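Alanine dehydrogenase/pyridine nucleotide transhydrogenase (Mycobacterium smegmatis str. MC2 155, PDB 3P2Y) probably catalyses proton-coupled hydride transfer between NADH and NADP as the alpha 1 subunit of a pyridine nucleotide transhydrogenase. Local coordinates at residues Ala165-Arg170 against Gly322-Ser327; Asp267-Thr272 against Arg282-Ala287; Ala287-Met292 against Gly307-Thr312. All coordinates share one frame; numbering follows the deposited sequence. Where two conformers were deposited one is given.

Contact 1: Ala165-Arg170 against Gly322-Ser327; sequences ASLSTR and GVTITS
T324 and T326, two residues of strand 323-326, both turn toward L167, the last residue of helix 148-167, and touch its CD1 methyl. T324 comes first along the strand and meets the helix end in two ways. Its CG2 touches L167 CD1 at 4.1 Å, while its hydroxyl points to a bridging water. With OG1 beside the backbone N and CG2 on the far side from it (chi1 -62°), the hydroxyl and the methyl leave CB in different directions, one to the water and the other to L167. The water accepts a hydrogen bond from T324 OG1 (2.8 Å) and donates one to L167 O, also over 2.8 Å, giving the carbonyl at the helix C-terminus a polar link to the strand. I325 turns away from L167, as the alternation of a strand requires. T326 faces the helix again and makes the closer apolar contact. Its CG2 lies 3.6 Å from L167 CD1 and its CB 3.7 Å from the same carbon, the two side chains running obliquely across each other. L167 reaches this point with CG beside its backbone N (chi1 -68°) and an extended second torsion, which sends one branch, CD1, to both threonines. T326 OG1 is hydrogen-bonded to T317 OG1, so the hydroxyl is engaged with the neighbouring antiparallel strand 317-320 while the methyl packs on leucine. A bound 1,2-ethanediol, probably from the crystallisation liquor, lies about 3 Å from the T326 side chain. The arrangement is a helix end lying on a face of the mixed Rossmann-type sheet. Strand 323-326 runs between strands 297-300 and 317-320, and L167 also touches V297 and T317. On the helix side, A165 and S166 pack on L162 of the second subunit.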
loop_
_atom_site.group_PDB
_atom_site.type_symbol
_atom_site.label_atom_id
_atom_site.label_comp_id
_atom_site.label_asym_id
_atom_site.label_seq_id
_atom_site.Cartn_x
_atom_site.Cartn_y
_atom_site.Cartn_z
ATOM N N ALA A 165 -4.908 2.364 3.156
ATOM C CA ALA A 165 -4.026 3.547 3.229
ATOM C C ALA A 165 -3.561 3.965 1.838
ATOM O O ALA A 165 -3.381 5.169 1.575
ATOM C CB ALA A 165 -2.829 3.249 4.141
ATOM N N SER A 166 -3.346 2.983 0.958
ATOM C CA SER A 166 -2.870 3.292 -0.402
ATOM C C SER A 166 -3.964 3.955 -1.266
ATOM O O SER A 166 -3.663 4.760 -2.186
ATOM C CB SER A 166 -2.389 2.004 -1.090
ATOM O OG SER A 166 -1.244 1.512 -0.383
ATOM N N LEU A 167 -5.222 3.593 -1.019
ATOM C CA LEU A 167 -6.369 4.182 -1.768
ATOM C C LEU A 167 -6.893 5.502 -1.196
ATOM O O LEU A 167 -7.546 6.286 -1.901
ATOM C CB LEU A 167 -7.542 3.197 -1.846
ATOM C CG LEU A 167 -7.274 1.965 -2.711
ATOM C CD1 LEU A 167 -8.390 0.921 -2.451
ATOM C CD2 LEU A 167 -7.242 2.326 -4.180
ATOM N N SER A 168 -6.595 5.758 0.065
ATOM C CA SER A 168 -7.055 6.991 0.718
ATOM C C SER A 168 -6.519 8.236 -0.012
ATOM O O SER A 168 -5.413 8.225 -0.547
ATOM C CB SER A 168 -6.553 7.003 2.168
ATOM O OG SER A 168 -7.074 8.146 2.866
ATOM N N THR A 169 -7.282 9.324 0.008
ATOM C CA THR A 169 -6.773 10.574 -0.569
ATOM C C THR A 169 -6.012 11.361 0.502
ATOM O O THR A 169 -5.535 12.436 0.231
ATOM C CB THR A 169 -7.923 11.434 -1.090
ATOM O OG1 THR A 169 -8.829 11.664 -0.013
ATOM C CG2 THR A 169 -8.623 10.703 -2.240
ATOM N N ARG A 170 -5.891 10.788 1.712
ATOM C CA ARG A 170 -5.327 11.513 2.867
ATOM C C ARG A 170 -4.282 10.639 3.567
ATOM O O ARG A 170 -4.322 9.404 3.434
ATOM C CB ARG A 170 -6.456 11.799 3.868
ATOM C CG ARG A 170 -7.421 12.924 3.379
ATOM C CD ARG A 170 -8.513 13.248 4.386
ATOM N NE ARG A 170 -9.407 12.104 4.709
ATOM C CZ ARG A 170 -10.447 11.722 3.972
ATOM N NH1 ARG A 170 -10.709 12.289 2.779
ATOM N NH2 ARG A 170 -11.218 10.730 4.392
ATOM N N GLY A 322 -18.030 9.755 -4.122
ATOM C CA GLY A 322 -16.704 10.163 -3.601
ATOM C C GLY A 322 -16.086 9.212 -2.596
ATOM O O GLY A 322 -15.002 9.490 -2.071
ATOM N N VAL A 323 -16.743 8.080 -2.350
ATOM C CA VAL A 323 -16.234 7.085 -1.359
ATOM C C VAL A 323 -15.724 5.855 -2.092
ATOM O O VAL A 323 -16.430 5.271 -2.938
ATOM C CB VAL A 323 -17.330 6.696 -0.319
ATOM C CG1 VAL A 323 -16.811 5.634 0.661
ATOM C CG2 VAL A 323 -17.808 7.934 0.465
ATOM N N THR A 324 -14.490 5.443 -1.787
ATOM C CA THR A 324 -13.876 4.338 -2.536
ATOM C C THR A 324 -14.290 3.031 -1.854
ATOM O O THR A 324 -14.163 2.897 -0.638
ATOM C CB THR A 324 -12.332 4.463 -2.562
ATOM O OG1 THR A 324 -11.954 5.681 -3.220
ATOM C CG2 THR A 324 -11.656 3.260 -3.280
ATOM N N ILE A 325 -14.828 2.083 -2.622
ATOM C CA ILE A 325 -15.218 0.775 -2.097
ATOM C C ILE A 325 -14.384 -0.284 -2.806
ATOM O O ILE A 325 -14.496 -0.434 -4.030
ATOM C CB ILE A 325 -16.716 0.506 -2.360
ATOM C CG1 ILE A 325 -17.534 1.780 -2.069
ATOM C CG2 ILE A 325 -17.193 -0.701 -1.546
ATOM C CD1 ILE A 325 -17.577 2.137 -0.589
ATOM N N THR A 326 -13.552 -1.019 -2.063
ATOM C CA THR A 326 -12.652 -1.977 -2.716
ATOM C C THR A 326 -12.876 -3.374 -2.167
ATOM O O THR A 326 -13.156 -3.521 -0.977
ATOM C CB THR A 326 -11.179 -1.541 -2.605
ATOM O OG1 THR A 326 -10.350 -2.403 -3.406
ATOM C CG2 THR A 326 -10.686 -1.548 -1.104
ATOM N N SER A 327 -12.750 -4.383 -3.029
ATOM C CA SER A 327 -13.075 -5.749 -2.633
ATOM C C SER A 327 -12.001 -6.730 -3.097
ATOM O O SER A 327 -12.201 -7.496 -4.075
ATOM C CB SER A 327 -14.482 -6.140 -3.174
ATOM O OG SER A 327 -14.781 -7.494 -2.888
HETATM O O HOH W 1 -10.160 7.221 -1.641
#

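Contact 2: Asp267-Thr272 against Arg282-Ala287; sequences DIVITT and RLVTAA
V284 meets T271 and V269 through methyl groups; no ring, amide or guanidinium face takes part in this contact, so the surfaces that fit together are those of beta-branched side chains. The closest approach is between T271 CG2 and V284 CG2, 3.7 Å apart, with the two side chains slanting across one another. The same V284 methyl lies 4.4 Å from V269 CG1, so that one branch of the valine serves two residues on the same face of strand 268-271. V284 has CG1 opposite its backbone N (chi1 177°), which leaves CG2 as the branch turned to the strand. T271 splits its two branches between apolar and polar partners: OG1 stands between the backbone N and the carbonyl carbon (chi1 70°) and is hydrogen-bonded to N308 OD1, which leaves the methyl opposite the carbonyl carbon. The hydroxyl of this buried threonine is thus satisfied by N308, while the methyl packs on V284. L283 adds a looser flank, its CD1 4.6 Å from T271 CB. Beyond V284 the chain enters helix 286-290 with T285 at the N-cap, where its OG1 is hydrogen-bonded to A288 N. The geometry belongs to a beta-alpha-beta unit made of strand 268-271, helix 286-290 and strand 297-300, with V284 in the connection packing back onto the strand just left. V269, T271 and V284 all touch L190 of the adjacent parallel strand 186-190, and I263 of helix 249-263 packs against both valines.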
loop_
_atom_site.group_PDB
_atom_site.type_symbol
_atom_site.label_atom_id
_atom_site.label_comp_id
_atom_site.label_asym_id
_atom_site.label_seq_id
_atom_site.Cartn_x
_atom_site.Cartn_y
_atom_site.Cartn_z
ATOM N N ASP A 267 -12.525 7.441 8.282
ATOM C CA ASP A 267 -11.820 7.617 7.005
ATOM C C ASP A 267 -11.530 6.301 6.312
ATOM O O ASP A 267 -11.441 6.247 5.085
ATOM C CB ASP A 267 -10.504 8.403 7.250
ATOM C CG ASP A 267 -10.762 9.713 7.961
ATOM O OD1 ASP A 267 -11.343 10.622 7.307
ATOM O OD2 ASP A 267 -10.403 9.834 9.173
ATOM N N ILE A 268 -11.337 5.240 7.104
ATOM C CA ILE A 268 -11.042 3.919 6.556
ATOM C C ILE A 268 -11.918 2.959 7.326
ATOM O O ILE A 268 -11.901 2.985 8.550
ATOM C CB ILE A 268 -9.540 3.527 6.719
ATOM C CG1 ILE A 268 -8.660 4.500 5.903
ATOM C CG2 ILE A 268 -9.316 2.081 6.186
ATOM C CD1 ILE A 268 -7.137 4.343 6.084
ATOM N N VAL A 269 -12.673 2.106 6.612
ATOM C CA VAL A 269 -13.500 1.096 7.259
ATOM C C VAL A 269 -13.120 -0.245 6.637
ATOM O O VAL A 269 -13.161 -0.406 5.388
ATOM C CB VAL A 269 -15.029 1.362 7.047
ATOM C CG1 VAL A 269 -15.862 0.190 7.630
ATOM C CG2 VAL A 269 -15.434 2.707 7.668
ATOM N N ILE A 270 -12.731 -1.199 7.489
ATOM C CA ILE A 270 -12.324 -2.519 7.016
ATOM C C ILE A 270 -13.349 -3.504 7.547
ATOM O O ILE A 270 -13.622 -3.533 8.752
ATOM C CB ILE A 270 -10.903 -2.871 7.522
ATOM C CG1 ILE A 270 -9.907 -1.812 7.022
ATOM C CG2 ILE A 270 -10.503 -4.287 7.079
ATOM C CD1 ILE A 270 -8.506 -1.928 7.551
ATOM N N THR A 271 -13.931 -4.299 6.644
ATOM C CA THR A 271 -14.968 -5.255 7.064
ATOM C C THR A 271 -14.474 -6.677 6.828
ATOM O O THR A 271 -13.888 -6.972 5.776
ATOM C CB THR A 271 -16.318 -5.011 6.324
ATOM O OG1 THR A 271 -16.190 -5.381 4.945
ATOM C CG2 THR A 271 -16.700 -3.518 6.387
ATOM N N THR A 272 -14.701 -7.569 7.793
ATOM C CA THR A 272 -14.044 -8.887 7.709
ATOM C C THR A 272 -14.992 -10.039 8.024
ATOM O O THR A 272 -14.570 -11.192 8.010
ATOM C CB THR A 272 -12.824 -9.032 8.683
ATOM O OG1 THR A 272 -13.300 -9.227 10.031
ATOM C CG2 THR A 272 -11.878 -7.816 8.645
ATOM N N ARG A 282 -24.304 -8.486 6.086
ATOM C CA ARG A 282 -24.349 -7.083 5.679
ATOM C C ARG A 282 -24.073 -6.154 6.863
ATOM O O ARG A 282 -24.836 -6.114 7.819
ATOM C CB ARG A 282 -25.710 -6.767 5.016
ATOM C CG ARG A 282 -25.855 -5.350 4.499
ATOM C CD ARG A 282 -24.961 -5.060 3.270
ATOM N NE ARG A 282 -25.147 -5.982 2.144
ATOM C CZ ARG A 282 -26.211 -6.000 1.330
ATOM N NH1 ARG A 282 -27.233 -5.157 1.510
ATOM N NH2 ARG A 282 -26.255 -6.879 0.330
ATOM N N LEU A 283 -22.972 -5.415 6.807
ATOM C CA LEU A 283 -22.589 -4.526 7.905
ATOM C C LEU A 283 -22.538 -3.056 7.515
ATOM O O LEU A 283 -22.609 -2.179 8.392
ATOM C CB LEU A 283 -21.220 -4.937 8.464
ATOM C CG LEU A 283 -21.037 -6.372 8.980
ATOM C CD1 LEU A 283 -19.546 -6.658 9.182
ATOM C CD2 LEU A 283 -21.792 -6.569 10.276
ATOM N N VAL A 284 -22.352 -2.788 6.224
ATOM C CA VAL A 284 -22.225 -1.421 5.729
ATOM C C VAL A 284 -23.298 -1.246 4.659
ATOM O O VAL A 284 -23.155 -1.726 3.528
ATOM C CB VAL A 284 -20.818 -1.144 5.144
ATOM C CG1 VAL A 284 -20.718 0.280 4.546
ATOM C CG2 VAL A 284 -19.715 -1.357 6.231
ATOM N N THR A 285 -24.370 -0.558 5.027
ATOM C CA THR A 285 -25.457 -0.277 4.078
ATOM C C THR A 285 -24.989 0.740 3.052
ATOM O O THR A 285 -23.995 1.452 3.259
ATOM C CB THR A 285 -26.674 0.341 4.808
ATOM O OG1 THR A 285 -26.266 1.564 5.435
ATOM C CG2 THR A 285 -27.242 -0.620 5.853
ATOM N N ALA A 286 -25.741 0.846 1.954
ATOM C CA ALA A 286 -25.501 1.905 0.983
ATOM C C ALA A 286 -25.462 3.296 1.637
ATOM O O ALA A 286 -24.585 4.098 1.311
ATOM C CB ALA A 286 -26.555 1.857 -0.123
ATOM N N ALA A 287 -26.409 3.577 2.542
ATOM C CA ALA A 287 -26.478 4.875 3.233
ATOM C C ALA A 287 -25.246 5.158 4.100
ATOM O O ALA A 287 -24.764 6.298 4.158
ATOM C CB ALA A 287 -27.728 4.958 4.084
#

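Contact 3: Ala287-Met292 against Gly307-Thr312; sequences AAATGM and GNCELT
A289 of helix 286-290 and L311 of the following loop carry the apolar part of this contact. A289 CB, directed at the loop, lies 4.1 Å from L311 CD1 and 4.4 Å from C309 SG, so a single methyl is met by a leucine branch and a thiol. L311 holds CG beside its backbone N (chi1 -61°), which carries CD1 across to the helix. The same carbon passes T290 OG1 at 4.4 Å, a marginal approach; that hydroxyl is hydrogen-bonded to A286 O one helical turn back.

Within the loop segment, hydrogen bonds fix the turn. C309 to T312 forms a type I beta turn closed by T312 N to C309 O at 3.1 Å. Inside it C309 SG accepts from L311 N over a long 3.6 Å, with an angle of 158° at the hydrogen, tying together the two residues that touch A289. On the other side, G291 N donates to A287 O at 2.9 Å.

In sequence the turn falls between strands 297-300 and 317-320. D300, at the end of strand 297-300, accepts from C309 N and is bonded to T312 OG1, while T290 and L311 both rest on H320 of strand 317-320. Helix 249-263 packs against A288 of the helix and M292 just after it.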
loop_
_atom_site.group_PDB
_atom_site.type_symbol
_atom_site.label_atom_id
_atom_site.label_comp_id
_atom_site.label_asym_id
_atom_site.label_seq_id
_atom_site.Cartn_x
_atom_site.Cartn_y
_atom_site.Cartn_z
ATOM N N ALA A 287 -26.409 3.577 2.542
ATOM C CA ALA A 287 -26.478 4.875 3.233
ATOM C C ALA A 287 -25.246 5.158 4.100
ATOM O O ALA A 287 -24.764 6.298 4.158
ATOM C CB ALA A 287 -27.728 4.958 4.084
ATOM N N ALA A 288 -24.769 4.129 4.797
ATOM C CA ALA A 288 -23.571 4.257 5.645
ATOM C C ALA A 288 -22.373 4.667 4.798
ATOM O O ALA A 288 -21.691 5.639 5.127
ATOM C CB ALA A 288 -23.275 2.942 6.374
ATOM N N ALA A 289 -22.155 3.953 3.689
ATOM C CA ALA A 289 -21.019 4.230 2.803
ATOM C C ALA A 289 -21.137 5.623 2.205
ATOM O O ALA A 289 -20.173 6.376 2.186
ATOM C CB ALA A 289 -20.914 3.186 1.692
ATOM N N THR A 290 -22.339 5.962 1.746
ATOM C CA THR A 290 -22.623 7.249 1.112
ATOM C C THR A 290 -22.433 8.427 2.060
ATOM O O THR A 290 -22.076 9.538 1.624
ATOM C CB THR A 290 -24.090 7.243 0.565
ATOM O OG1 THR A 290 -24.204 6.183 -0.378
ATOM C CG2 THR A 290 -24.453 8.541 -0.109
ATOM N N GLY A 291 -22.674 8.176 3.345
ATOM C CA GLY A 291 -22.543 9.191 4.398
ATOM C C GLY A 291 -21.103 9.462 4.832
ATOM O O GLY A 291 -20.853 10.414 5.575
ATOM N N MET A 292 -20.157 8.623 4.392
ATOM C CA MET A 292 -18.735 8.852 4.686
ATOM C C MET A 292 -18.201 10.061 3.895
ATOM O O MET A 292 -18.756 10.447 2.850
ATOM C CB MET A 292 -17.906 7.592 4.380
ATOM C CG MET A 292 -18.287 6.397 5.271
ATOM S SD MET A 292 -17.614 4.799 4.720
ATOM C CE MET A 292 -15.845 5.067 4.913
ATOM N N GLY A 307 -19.905 -9.826 -0.019
ATOM C CA GLY A 307 -19.448 -8.554 0.573
ATOM C C GLY A 307 -20.234 -8.122 1.801
ATOM O O GLY A 307 -21.447 -8.332 1.875
ATOM N N ASN A 308 -19.548 -7.495 2.760
ATOM C CA ASN A 308 -20.198 -6.914 3.928
ATOM C C ASN A 308 -20.854 -5.598 3.572
ATOM O O ASN A 308 -21.667 -5.079 4.352
ATOM C CB ASN A 308 -19.182 -6.647 5.050
ATOM C CG ASN A 308 -18.454 -7.918 5.511
ATOM O OD1 ASN A 308 -17.216 -7.965 5.538
ATOM N ND2 ASN A 308 -19.212 -8.960 5.847
ATOM N N CYS A 309 -20.458 -5.038 2.420
ATOM C CA CYS A 309 -20.963 -3.734 1.992
ATOM C C CYS A 309 -21.905 -3.928 0.825
ATOM O O CYS A 309 -21.580 -4.603 -0.145
ATOM C CB CYS A 309 -19.825 -2.768 1.607
ATOM S SG CYS A 309 -20.374 -1.113 1.118
ATOM N N GLU A 310 -23.076 -3.309 0.933
ATOM C CA GLU A 310 -24.103 -3.367 -0.111
ATOM C C GLU A 310 -23.602 -2.917 -1.501
ATOM O O GLU A 310 -24.067 -3.412 -2.533
ATOM C CB GLU A 310 -25.308 -2.530 0.356
ATOM C CG GLU A 310 -26.473 -2.374 -0.618
ATOM C CD GLU A 310 -27.651 -1.584 -0.012
ATOM O OE1 GLU A 310 -27.571 -1.122 1.163
ATOM O OE2 GLU A 310 -28.661 -1.422 -0.737
ATOM N N LEU A 311 -22.656 -1.986 -1.525
ATOM C CA LEU A 311 -22.189 -1.421 -2.790
ATOM C C LEU A 311 -20.944 -2.135 -3.332
ATOM O O LEU A 311 -20.420 -1.773 -4.382
ATOM C CB LEU A 311 -21.943 0.080 -2.626
ATOM C CG LEU A 311 -23.184 0.889 -2.223
ATOM C CD1 LEU A 311 -22.800 2.293 -1.782
ATOM C CD2 LEU A 311 -24.198 0.931 -3.386
ATOM N N THR A 312 -20.475 -3.146 -2.605
ATOM C CA THR A 312 -19.281 -3.874 -3.025
ATOM C C THR A 312 -19.430 -4.558 -4.369
ATOM O O THR A 312 -20.435 -5.244 -4.631
ATOM C CB THR A 312 -18.857 -4.889 -1.941
ATOM O OG1 THR A 312 -18.267 -4.153 -0.878
ATOM C CG2 THR A 312 -17.868 -5.938 -2.469
#

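All three contacts belong to the C-terminal, Rossmann-type part of the chain and lie away from the calcium sites. Contacts 2 and 3 are nearly continuous, their centres about 5 Å apart: they share A287 and helix 286-290, and probable hydrogen bonds L283 N to N308 O and A286 N to E310 OE1, each 2.8 Å, join 282-287 to the 307-312 loop. Contact 1 encloses both along the chain. It lies about 12 Å from contact 2, centre to centre, linked by the R170 NH2 to D267 OD1 salt bridge (2.9 Å), and about 13 Å from contact 3, which V323 and I325 touch. T271 of contact 2 lies near a glycine-rich turn consistent with dinucleotide binding.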